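PDB 6F5Z: 24-sterol C-methyltransferase, which probably transfers methyl groups from S-adenosyl-L-methionine as the catalytic partner of the Trm112 activator, on a substrate not yet established. Local coordinates for residues W163-Y168 against G217-V222; E73-A78 against L87-G92; D93-P98 against A116-H121. All coordinates share one frame; numbering follows the deposited sequence.

In the fold
Along the chain the three contacts come in series, none nested in or crossing another. Contact 2 closes first, a short loop of eight residues that pairs helix 72-80 with strand 87-91, the outermost parallel strand. Contact 3 follows at once, its loop spanning strand 104-110 before it returns to the start of helix 119-129. Contact 1 closes the longest loop, from helix 165-174 across strand 178-185 and helix 206-216 to strand 218-224. Contacts 1 and 2 have centres about 27 Å apart, on opposite sides of the chain's centre. Contact 3 touches both: P98 CG lies 3.7 Å from L90 CD1, and H120 CE1 lies 3.5 Å from W163 CZ2.

Contact 1 (W163-Y168 against G217-V222); sequences WSHAEY and GTLLTV
L219 turns CG anti to the backbone N (chi1 165°), while H165 sets its imidazole anti to the carbonyl carbon (chi1 -75°); these torsions send the leucine and imidazole alongside one another, pointing opposite ways. The contact packs the first turn of helix 165-174 on strand 218-224, the antiparallel strand inserted between 134-140 and 178-185 in the 3-2-1-4-5-7-6 sheet of a Rossmann-like methyltransferase. The CH-pi evidence is clear: L219 CD1 stands 3.5 Å from the centroid of the H165 ring and 4° off its normal. The other methyl, L219 CD2, approaches Y168 CD2 obliquely at 3.7 Å. Y168 is held from a further direction by W163, whose CE3 lies over the centre of the phenol ring, 3.7 Å above its plane. T221 comes up to the root of the same tyrosine, OG1 to Y168 CB at 3.8 Å, but its OG1 accepts a hydrogen bond from Q182 NE2, outside the two segments. Q182 NE2 also bonds to H165 O, which ties this helix turn to the neighbouring strand 178-185. The helix start is fixed by a capping box between S164 and E167. E167 N donates to S164 OG at 3.0 Å, and S164 N returns the bond at 2.8 Å to the anti lone pair of E167 OE1.

Contact 2 (E73-A78 against L87-G92); sequences EMVQNA and LSFLVG. With SAH (S-adenosyl-L-homocysteine), chain G.
V75 and A78, one helical turn apart, rest on F89 and its neighbours in the strand, and the contact between them is almost wholly apolar. It belongs to the beta-alpha-beta unit of strand 64-69, helix 72-80 and strand 87-91; the axes of segments 73-78 and 87-91 run antiparallel at 170° and approach to 8.0 Å.

The one aromatic interaction is a CH-pi contact. A78 CB lies over a face of the F89 ring, displaced toward the rim on the CD1-CE1 side, 3.8 Å from the centroid and 18° off the normal.

Aliphatic packing centres on V75, whose chi1 of -79° divides its methyls between neighbours. V75 CB meets F89 CB at 3.8 Å, and V75 CG1 touches the backbone oxygen L90 O at 3.6 Å. V75 CG2, standing between the backbone N and carbonyl carbon, crosses to V91 CG2 at 3.8 Å.

Ligand contacts lie at the ends of the segments. M74, its chain bent at chi2 and chi3, brings CE to 3.4 Å from O3' of the S-adenosyl-L-homocysteine ribose, whereas G92 O comes within 3.4 Å of adenine C2.

The strand's backbone bonds run within the sheet and on to a partner chain: L90 pairs with G67 and D69 of strand 64-69, and the V91 backbone bonds to the chain of the UPF0434 family protein, which also packs I50 on V75 and L53 on L90. With the strand's backbone bonded to its flanks, helix and strand meet by apolar packing, so the fit of V75 and A78 against F89 probably contributes to the helix position beside the cofactor pocket, together with outside bonds such as E73 to R4.

Contact 3 (D93-P98 against A116-H121); sequences DFDDLP and AADPHH. With SAH (S-adenosyl-L-homocysteine), chain G.
F94 meets A116, and D95 meets D118 and H121, where the adenine-binding loop after strand 87-91 of this Rossmann-like fold lies against the start of helix 119-129.

Ring packing comes first. One face of F94 lies on the adenine, whose N1 is 3.4 Å above the ring plane, and A116 CB approaches the ring edge at 4.1 Å from CD2. With an alanine in place of F94, the adenine is likely to lose this flat support and A116 its neighbour at the ring edge.

Direct hydrogen bonds shape the loop and read the base. F94 N donates to adenine N1 at 3.3 Å, and adenine N6 gives a weak bond to D93 OD1. D93 swings CG anti to the backbone N (chi1 -174°), which lets OD2 take D95 N in an Asx turn, 51° out of the carboxylate plane. D118 is the helix N-cap, its OD1 accepting from H121 N.

Water bridges D95 to D118 twice. One water donates to D95 OD1 and accepts from the backbone D118 N at 2.9 Å; a second donates to both carboxylates, at D95 OD2 and D118 OD2. This second water probably eases the repulsion between D95 OD1 and D118 OD2, 4.2 Å apart.

Lastly, the D95 carboxylate crosses the H121 ring at 66° between planes, its OD1 reaching 3.1 Å from H121 CD2.

Contact 1 (W163-Y168 against G217-V222)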
# COMPACT_ATOMS: atom_id res chain seq x y z
N TRP B 163 -9.33 17.86 2.98
CA TRP B 163 -10.07 16.79 2.34
C TRP B 163 -10.30 15.65 3.30
O TRP B 163 -9.47 15.41 4.18
CB TRP B 163 -9.30 16.21 1.15
CG TRP B 163 -9.34 17.02 -0.12
CD1 TRP B 163 -10.21 18.04 -0.44
CD2 TRP B 163 -8.46 16.88 -1.23
NE1 TRP B 163 -9.90 18.55 -1.69
CE2 TRP B 163 -8.83 17.83 -2.20
CE3 TRP B 163 -7.36 16.05 -1.48
CZ2 TRP B 163 -8.13 17.97 -3.42
CZ3 TRP B 163 -6.69 16.16 -2.69
CH2 TRP B 163 -7.07 17.11 -3.64
N SER B 164 -11.40 14.91 3.08
CA SER B 164 -11.63 13.68 3.85
C SER B 164 -10.79 12.51 3.26
O SER B 164 -10.24 12.63 2.17
CB SER B 164 -13.10 13.27 3.76
OG SER B 164 -13.37 13.01 2.40
N HIS B 165 -10.79 11.36 3.94
CA HIS B 165 -10.11 10.18 3.39
C HIS B 165 -10.69 9.91 1.97
O HIS B 165 -9.94 9.68 1.01
CB HIS B 165 -10.41 8.94 4.25
CG HIS B 165 -9.69 8.87 5.55
ND1 HIS B 165 -9.24 7.64 6.05
CD2 HIS B 165 -9.32 9.84 6.41
CE1 HIS B 165 -8.68 7.91 7.23
NE2 HIS B 165 -8.73 9.21 7.51
N ALA B 166 -12.04 9.94 1.84
CA ALA B 166 -12.67 9.67 0.53
C ALA B 166 -12.28 10.69 -0.53
O ALA B 166 -12.02 10.34 -1.69
CB ALA B 166 -14.19 9.59 0.68
N GLU B 167 -12.20 11.96 -0.14
CA GLU B 167 -11.80 12.99 -1.10
C GLU B 167 -10.37 12.80 -1.61
O GLU B 167 -10.08 13.09 -2.78
CB GLU B 167 -11.99 14.38 -0.52
CG GLU B 167 -13.46 14.79 -0.54
CD GLU B 167 -13.80 16.01 0.29
OE1 GLU B 167 -13.16 16.24 1.35
OE2 GLU B 167 -14.76 16.73 -0.09
N TYR B 168 -9.45 12.32 -0.73
CA TYR B 168 -8.08 12.05 -1.19
C TYR B 168 -8.12 10.89 -2.20
O TYR B 168 -7.48 10.98 -3.23
CB TYR B 168 -7.19 11.63 -0.01
CG TYR B 168 -6.47 12.81 0.60
CD1 TYR B 168 -5.28 13.28 0.06
CD2 TYR B 168 -7.00 13.49 1.70
CE1 TYR B 168 -4.64 14.40 0.58
CE2 TYR B 168 -6.34 14.60 2.25
CZ TYR B 168 -5.19 15.07 1.66
OH TYR B 168 -4.56 16.19 2.14
N GLY B 217 -4.43 9.86 14.16
CA GLY B 217 -3.05 9.87 13.67
C GLY B 217 -2.89 10.56 12.32
O GLY B 217 -3.62 11.50 11.99
N THR B 218 -1.90 10.09 11.55
CA THR B 218 -1.57 10.63 10.24
C THR B 218 -2.30 9.85 9.17
O THR B 218 -2.27 8.62 9.17
CB THR B 218 -0.04 10.48 10.02
OG1 THR B 218 0.63 11.31 10.99
CG2 THR B 218 0.42 10.93 8.65
N LEU B 219 -2.92 10.57 8.22
CA LEU B 219 -3.56 9.87 7.10
C LEU B 219 -2.49 9.62 6.03
O LEU B 219 -1.76 10.53 5.64
CB LEU B 219 -4.66 10.79 6.51
CG LEU B 219 -5.20 10.39 5.11
CD1 LEU B 219 -5.92 9.06 5.17
CD2 LEU B 219 -6.22 11.43 4.62
N LEU B 220 -2.42 8.38 5.52
CA LEU B 220 -1.53 8.07 4.42
C LEU B 220 -2.36 7.56 3.27
O LEU B 220 -3.15 6.63 3.46
CB LEU B 220 -0.52 6.97 4.80
CG LEU B 220 0.32 6.39 3.64
CD1 LEU B 220 1.31 7.47 3.09
CD2 LEU B 220 1.11 5.14 4.12
N THR B 221 -2.15 8.16 2.06
CA THR B 221 -2.81 7.62 0.85
C THR B 221 -1.70 7.32 -0.13
O THR B 221 -0.80 8.14 -0.32
CB THR B 221 -3.79 8.65 0.25
OG1 THR B 221 -4.64 9.18 1.28
CG2 THR B 221 -4.68 8.04 -0.87
N VAL B 222 -1.74 6.13 -0.75
CA VAL B 222 -0.70 5.68 -1.69
C VAL B 222 -1.31 5.56 -3.08
O VAL B 222 -2.33 4.88 -3.23
CB VAL B 222 -0.13 4.33 -1.26
CG1 VAL B 222 0.89 3.78 -2.26
CG2 VAL B 222 0.51 4.45 0.14

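Contact 2 (E73-A78 against L87-G92)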
# COMPACT_ATOMS: atom_id res chain seq x y z
N GLU B 73 15.50 29.05 2.80
CA GLU B 73 16.13 28.80 4.12
C GLU B 73 15.97 27.32 4.52
O GLU B 73 16.89 26.71 5.07
CB GLU B 73 15.50 29.70 5.20
CG GLU B 73 15.93 31.16 5.11
CD GLU B 73 15.09 32.09 4.26
OE1 GLU B 73 15.05 33.30 4.58
OE2 GLU B 73 14.47 31.63 3.27
N MET B 74 14.78 26.76 4.23
CA MET B 74 14.50 25.37 4.55
C MET B 74 15.47 24.42 3.81
O MET B 74 16.04 23.53 4.45
CB MET B 74 13.05 25.01 4.20
CG MET B 74 12.55 23.82 4.91
SD MET B 74 12.34 23.97 6.71
CE MET B 74 10.78 24.91 6.82
N VAL B 75 15.64 24.62 2.50
CA VAL B 75 16.54 23.71 1.77
C VAL B 75 18.02 23.98 2.07
O VAL B 75 18.79 23.04 2.04
CB VAL B 75 16.28 23.57 0.27
CG1 VAL B 75 15.11 22.63 0.01
CG2 VAL B 75 16.07 24.93 -0.39
N GLN B 76 18.38 25.24 2.47
CA GLN B 76 19.76 25.50 2.93
C GLN B 76 20.00 24.66 4.17
O GLN B 76 21.03 23.98 4.26
CB GLN B 76 19.93 27.00 3.28
CG GLN B 76 20.12 27.90 2.06
CD GLN B 76 19.94 29.37 2.40
OE1 GLN B 76 20.31 29.84 3.48
NE2 GLN B 76 19.36 30.12 1.48
N ASN B 77 19.02 24.63 5.11
CA ASN B 77 19.13 23.81 6.29
C ASN B 77 19.21 22.32 5.96
O ASN B 77 20.09 21.63 6.47
CB ASN B 77 17.96 24.08 7.23
CG ASN B 77 18.00 25.45 7.86
OD1 ASN B 77 18.90 26.26 7.62
ND2 ASN B 77 17.03 25.71 8.69
N ALA B 78 18.28 21.83 5.11
CA ALA B 78 18.25 20.41 4.73
C ALA B 78 19.60 19.96 4.16
O ALA B 78 20.09 18.91 4.56
CB ALA B 78 17.14 20.17 3.72
N LEU B 87 21.91 13.03 -2.40
CA LEU B 87 20.64 13.67 -2.02
C LEU B 87 20.85 15.14 -2.24
O LEU B 87 21.76 15.73 -1.65
CB LEU B 87 20.26 13.34 -0.56
CG LEU B 87 20.18 11.87 -0.17
CD1 LEU B 87 19.90 11.68 1.34
CD2 LEU B 87 19.15 11.11 -1.03
N SER B 88 20.04 15.73 -3.08
CA SER B 88 20.16 17.14 -3.43
C SER B 88 18.89 17.86 -3.07
O SER B 88 17.85 17.24 -2.81
CB SER B 88 20.39 17.30 -4.92
OG SER B 88 19.28 16.81 -5.66
N PHE B 89 19.00 19.20 -3.00
CA PHE B 89 17.91 20.08 -2.60
C PHE B 89 17.75 21.22 -3.56
O PHE B 89 18.71 21.68 -4.19
CB PHE B 89 18.15 20.58 -1.16
CG PHE B 89 18.19 19.42 -0.19
CD1 PHE B 89 17.00 18.83 0.26
CD2 PHE B 89 19.40 18.83 0.18
CE1 PHE B 89 17.03 17.70 1.08
CE2 PHE B 89 19.43 17.70 1.01
CZ PHE B 89 18.25 17.14 1.46
N LEU B 90 16.50 21.66 -3.74
CA LEU B 90 16.19 22.73 -4.69
C LEU B 90 14.98 23.51 -4.22
O LEU B 90 14.12 22.99 -3.47
CB LEU B 90 15.93 22.15 -6.11
CG LEU B 90 14.69 21.23 -6.28
CD1 LEU B 90 14.10 21.37 -7.66
CD2 LEU B 90 15.02 19.75 -6.03
N VAL B 91 14.92 24.76 -4.65
CA VAL B 91 13.76 25.60 -4.40
C VAL B 91 12.79 25.36 -5.56
O VAL B 91 13.17 25.42 -6.73
CB VAL B 91 14.13 27.11 -4.27
CG1 VAL B 91 12.94 27.94 -3.74
CG2 VAL B 91 15.33 27.30 -3.33
N GLY B 92 11.53 25.11 -5.24
CA GLY B 92 10.52 24.91 -6.25
C GLY B 92 9.13 25.07 -5.68
O GLY B 92 8.97 25.34 -4.48
N SAH G . 8.01 17.27 5.18
CA SAH G . 8.58 18.03 6.33
CB SAH G . 8.14 19.55 6.38
CG SAH G . 6.64 19.73 6.59
SD SAH G . 6.21 21.51 6.67
C SAH G . 8.25 17.37 7.69
O SAH G . 7.57 16.26 7.59
OXT SAH G . 8.61 17.84 8.74
C5' SAH G . 5.70 21.88 4.98
C4' SAH G . 6.87 22.10 4.03
O4' SAH G . 6.33 22.28 2.70
C3' SAH G . 7.63 23.39 4.37
O3' SAH G . 9.05 23.19 4.43
C2' SAH G . 7.15 24.39 3.31
O2' SAH G . 8.08 25.41 2.96
C1' SAH G . 6.84 23.47 2.12
N9 SAH G . 5.83 23.99 1.20
C8 SAH G . 4.55 24.40 1.51
N7 SAH G . 3.85 24.78 0.47
C5 SAH G . 4.71 24.61 -0.60
C6 SAH G . 4.57 24.83 -1.98
N6 SAH G . 3.46 25.33 -2.55
N1 SAH G . 5.64 24.56 -2.78
C2 SAH G . 6.77 24.12 -2.22
N3 SAH G . 7.02 23.87 -0.93
C4 SAH G . 5.94 24.13 -0.16

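Contact 3 (D93-P98 against A116-H121)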
# COMPACT_ATOMS: atom_id res chain seq x y z
N ASP B 93 8.13 24.90 -6.55
CA ASP B 93 6.74 25.05 -6.15
C ASP B 93 5.92 23.88 -6.62
O ASP B 93 6.10 23.39 -7.73
CB ASP B 93 6.16 26.38 -6.67
CG ASP B 93 4.76 26.64 -6.13
OD1 ASP B 93 4.65 26.98 -4.93
OD2 ASP B 93 3.77 26.38 -6.86
N PHE B 94 4.96 23.48 -5.78
CA PHE B 94 4.10 22.34 -6.05
C PHE B 94 3.25 22.48 -7.29
O PHE B 94 2.74 21.47 -7.79
CB PHE B 94 3.18 22.08 -4.86
CG PHE B 94 3.85 21.67 -3.58
CD1 PHE B 94 5.17 21.23 -3.57
CD2 PHE B 94 3.14 21.66 -2.38
CE1 PHE B 94 5.79 20.88 -2.38
CE2 PHE B 94 3.75 21.29 -1.19
CZ PHE B 94 5.07 20.88 -1.20
N ASP B 95 3.07 23.72 -7.79
CA ASP B 95 2.22 23.86 -8.97
C ASP B 95 2.93 23.63 -10.29
O ASP B 95 2.27 23.50 -11.32
CB ASP B 95 1.50 25.22 -8.98
CG ASP B 95 0.16 25.19 -9.70
OD1 ASP B 95 -0.64 24.28 -9.41
OD2 ASP B 95 -0.07 26.07 -10.55
N ASP B 96 4.28 23.58 -10.27
CA ASP B 96 5.01 23.37 -11.53
C ASP B 96 6.28 22.62 -11.18
O ASP B 96 7.27 23.26 -10.79
CB ASP B 96 5.36 24.73 -12.20
CG ASP B 96 4.16 25.51 -12.72
OD1 ASP B 96 3.57 25.08 -13.73
OD2 ASP B 96 3.81 26.55 -12.11
N LEU B 97 6.23 21.28 -11.23
CA LEU B 97 7.40 20.48 -10.82
C LEU B 97 8.46 20.47 -11.91
O LEU B 97 8.17 20.09 -13.05
CB LEU B 97 7.02 19.06 -10.41
CG LEU B 97 5.92 18.98 -9.33
CD1 LEU B 97 5.58 17.49 -9.00
CD2 LEU B 97 6.31 19.76 -8.06
N PRO B 98 9.71 20.81 -11.52
CA PRO B 98 10.78 20.98 -12.50
C PRO B 98 11.50 19.69 -12.82
O PRO B 98 12.73 19.64 -12.87
CB PRO B 98 11.68 22.03 -11.83
CG PRO B 98 11.59 21.70 -10.38
CD PRO B 98 10.14 21.26 -10.18
N ALA B 116 -0.68 23.08 -1.12
CA ALA B 116 -0.63 23.33 -2.57
C ALA B 116 -1.73 24.31 -2.96
O ALA B 116 -2.85 24.16 -2.47
CB ALA B 116 -0.81 22.04 -3.35
N ALA B 117 -1.42 25.26 -3.86
CA ALA B 117 -2.41 26.25 -4.33
C ALA B 117 -3.50 25.58 -5.16
O ALA B 117 -4.67 26.00 -5.11
CB ALA B 117 -1.72 27.34 -5.15
N ASP B 118 -3.13 24.53 -5.93
CA ASP B 118 -4.09 23.86 -6.79
C ASP B 118 -3.78 22.37 -6.62
O ASP B 118 -3.01 21.79 -7.38
CB ASP B 118 -3.88 24.36 -8.22
CG ASP B 118 -4.77 23.78 -9.30
OD1 ASP B 118 -5.52 22.83 -9.01
OD2 ASP B 118 -4.68 24.25 -10.46
N PRO B 119 -4.28 21.78 -5.52
CA PRO B 119 -3.92 20.39 -5.21
C PRO B 119 -4.22 19.38 -6.31
O PRO B 119 -3.46 18.41 -6.51
CB PRO B 119 -4.70 20.10 -3.91
CG PRO B 119 -5.83 21.11 -3.91
CD PRO B 119 -5.18 22.35 -4.49
N HIS B 120 -5.33 19.58 -7.04
CA HIS B 120 -5.63 18.66 -8.14
C HIS B 120 -4.53 18.76 -9.23
O HIS B 120 -4.10 17.73 -9.76
CB HIS B 120 -7.03 18.98 -8.70
CG HIS B 120 -8.12 18.50 -7.79
ND1 HIS B 120 -8.95 19.37 -7.09
CD2 HIS B 120 -8.49 17.22 -7.51
CE1 HIS B 120 -9.80 18.58 -6.42
NE2 HIS B 120 -9.54 17.28 -6.64
N HIS B 121 -4.04 19.98 -9.53
CA HIS B 121 -2.97 20.13 -10.53
C HIS B 121 -1.66 19.54 -10.00
O HIS B 121 -0.93 18.90 -10.75
CB HIS B 121 -2.80 21.59 -10.95
CG HIS B 121 -1.72 21.78 -11.98
ND1 HIS B 121 -1.80 21.19 -13.23
CD2 HIS B 121 -0.53 22.41 -11.87
CE1 HIS B 121 -0.68 21.52 -13.86
NE2 HIS B 121 0.11 22.25 -13.08
N SAH G . 8.01 17.27 5.18
CA SAH G . 8.58 18.03 6.33
CB SAH G . 8.14 19.55 6.38
CG SAH G . 6.64 19.73 6.59
SD SAH G . 6.21 21.51 6.67
C SAH G . 8.25 17.37 7.69
O SAH G . 7.57 16.26 7.59
OXT SAH G . 8.61 17.84 8.74
C5' SAH G . 5.70 21.88 4.98
C4' SAH G . 6.87 22.10 4.03
O4' SAH G . 6.33 22.28 2.70
C3' SAH G . 7.63 23.39 4.37
O3' SAH G . 9.05 23.19 4.43
C2' SAH G . 7.15 24.39 3.31
O2' SAH G . 8.08 25.41 2.96
C1' SAH G . 6.84 23.47 2.12
N9 SAH G . 5.83 23.99 1.20
C8 SAH G . 4.55 24.40 1.51
N7 SAH G . 3.85 24.78 0.47
C5 SAH G . 4.71 24.61 -0.60
C6 SAH G . 4.57 24.83 -1.98
N6 SAH G . 3.46 25.33 -2.55
N1 SAH G . 5.64 24.56 -2.78
C2 SAH G . 6.77 24.12 -2.22
N3 SAH G . 7.02 23.87 -0.93
C4 SAH G . 5.94 24.13 -0.16
O HOH W 1 1.23 25.05 -5.08
O HOH W 2 -0.53 23.55 -6.72
O HOH W 3 -2.57 25.59 -11.48
O HOH W 4 2.99 22.54 -14.30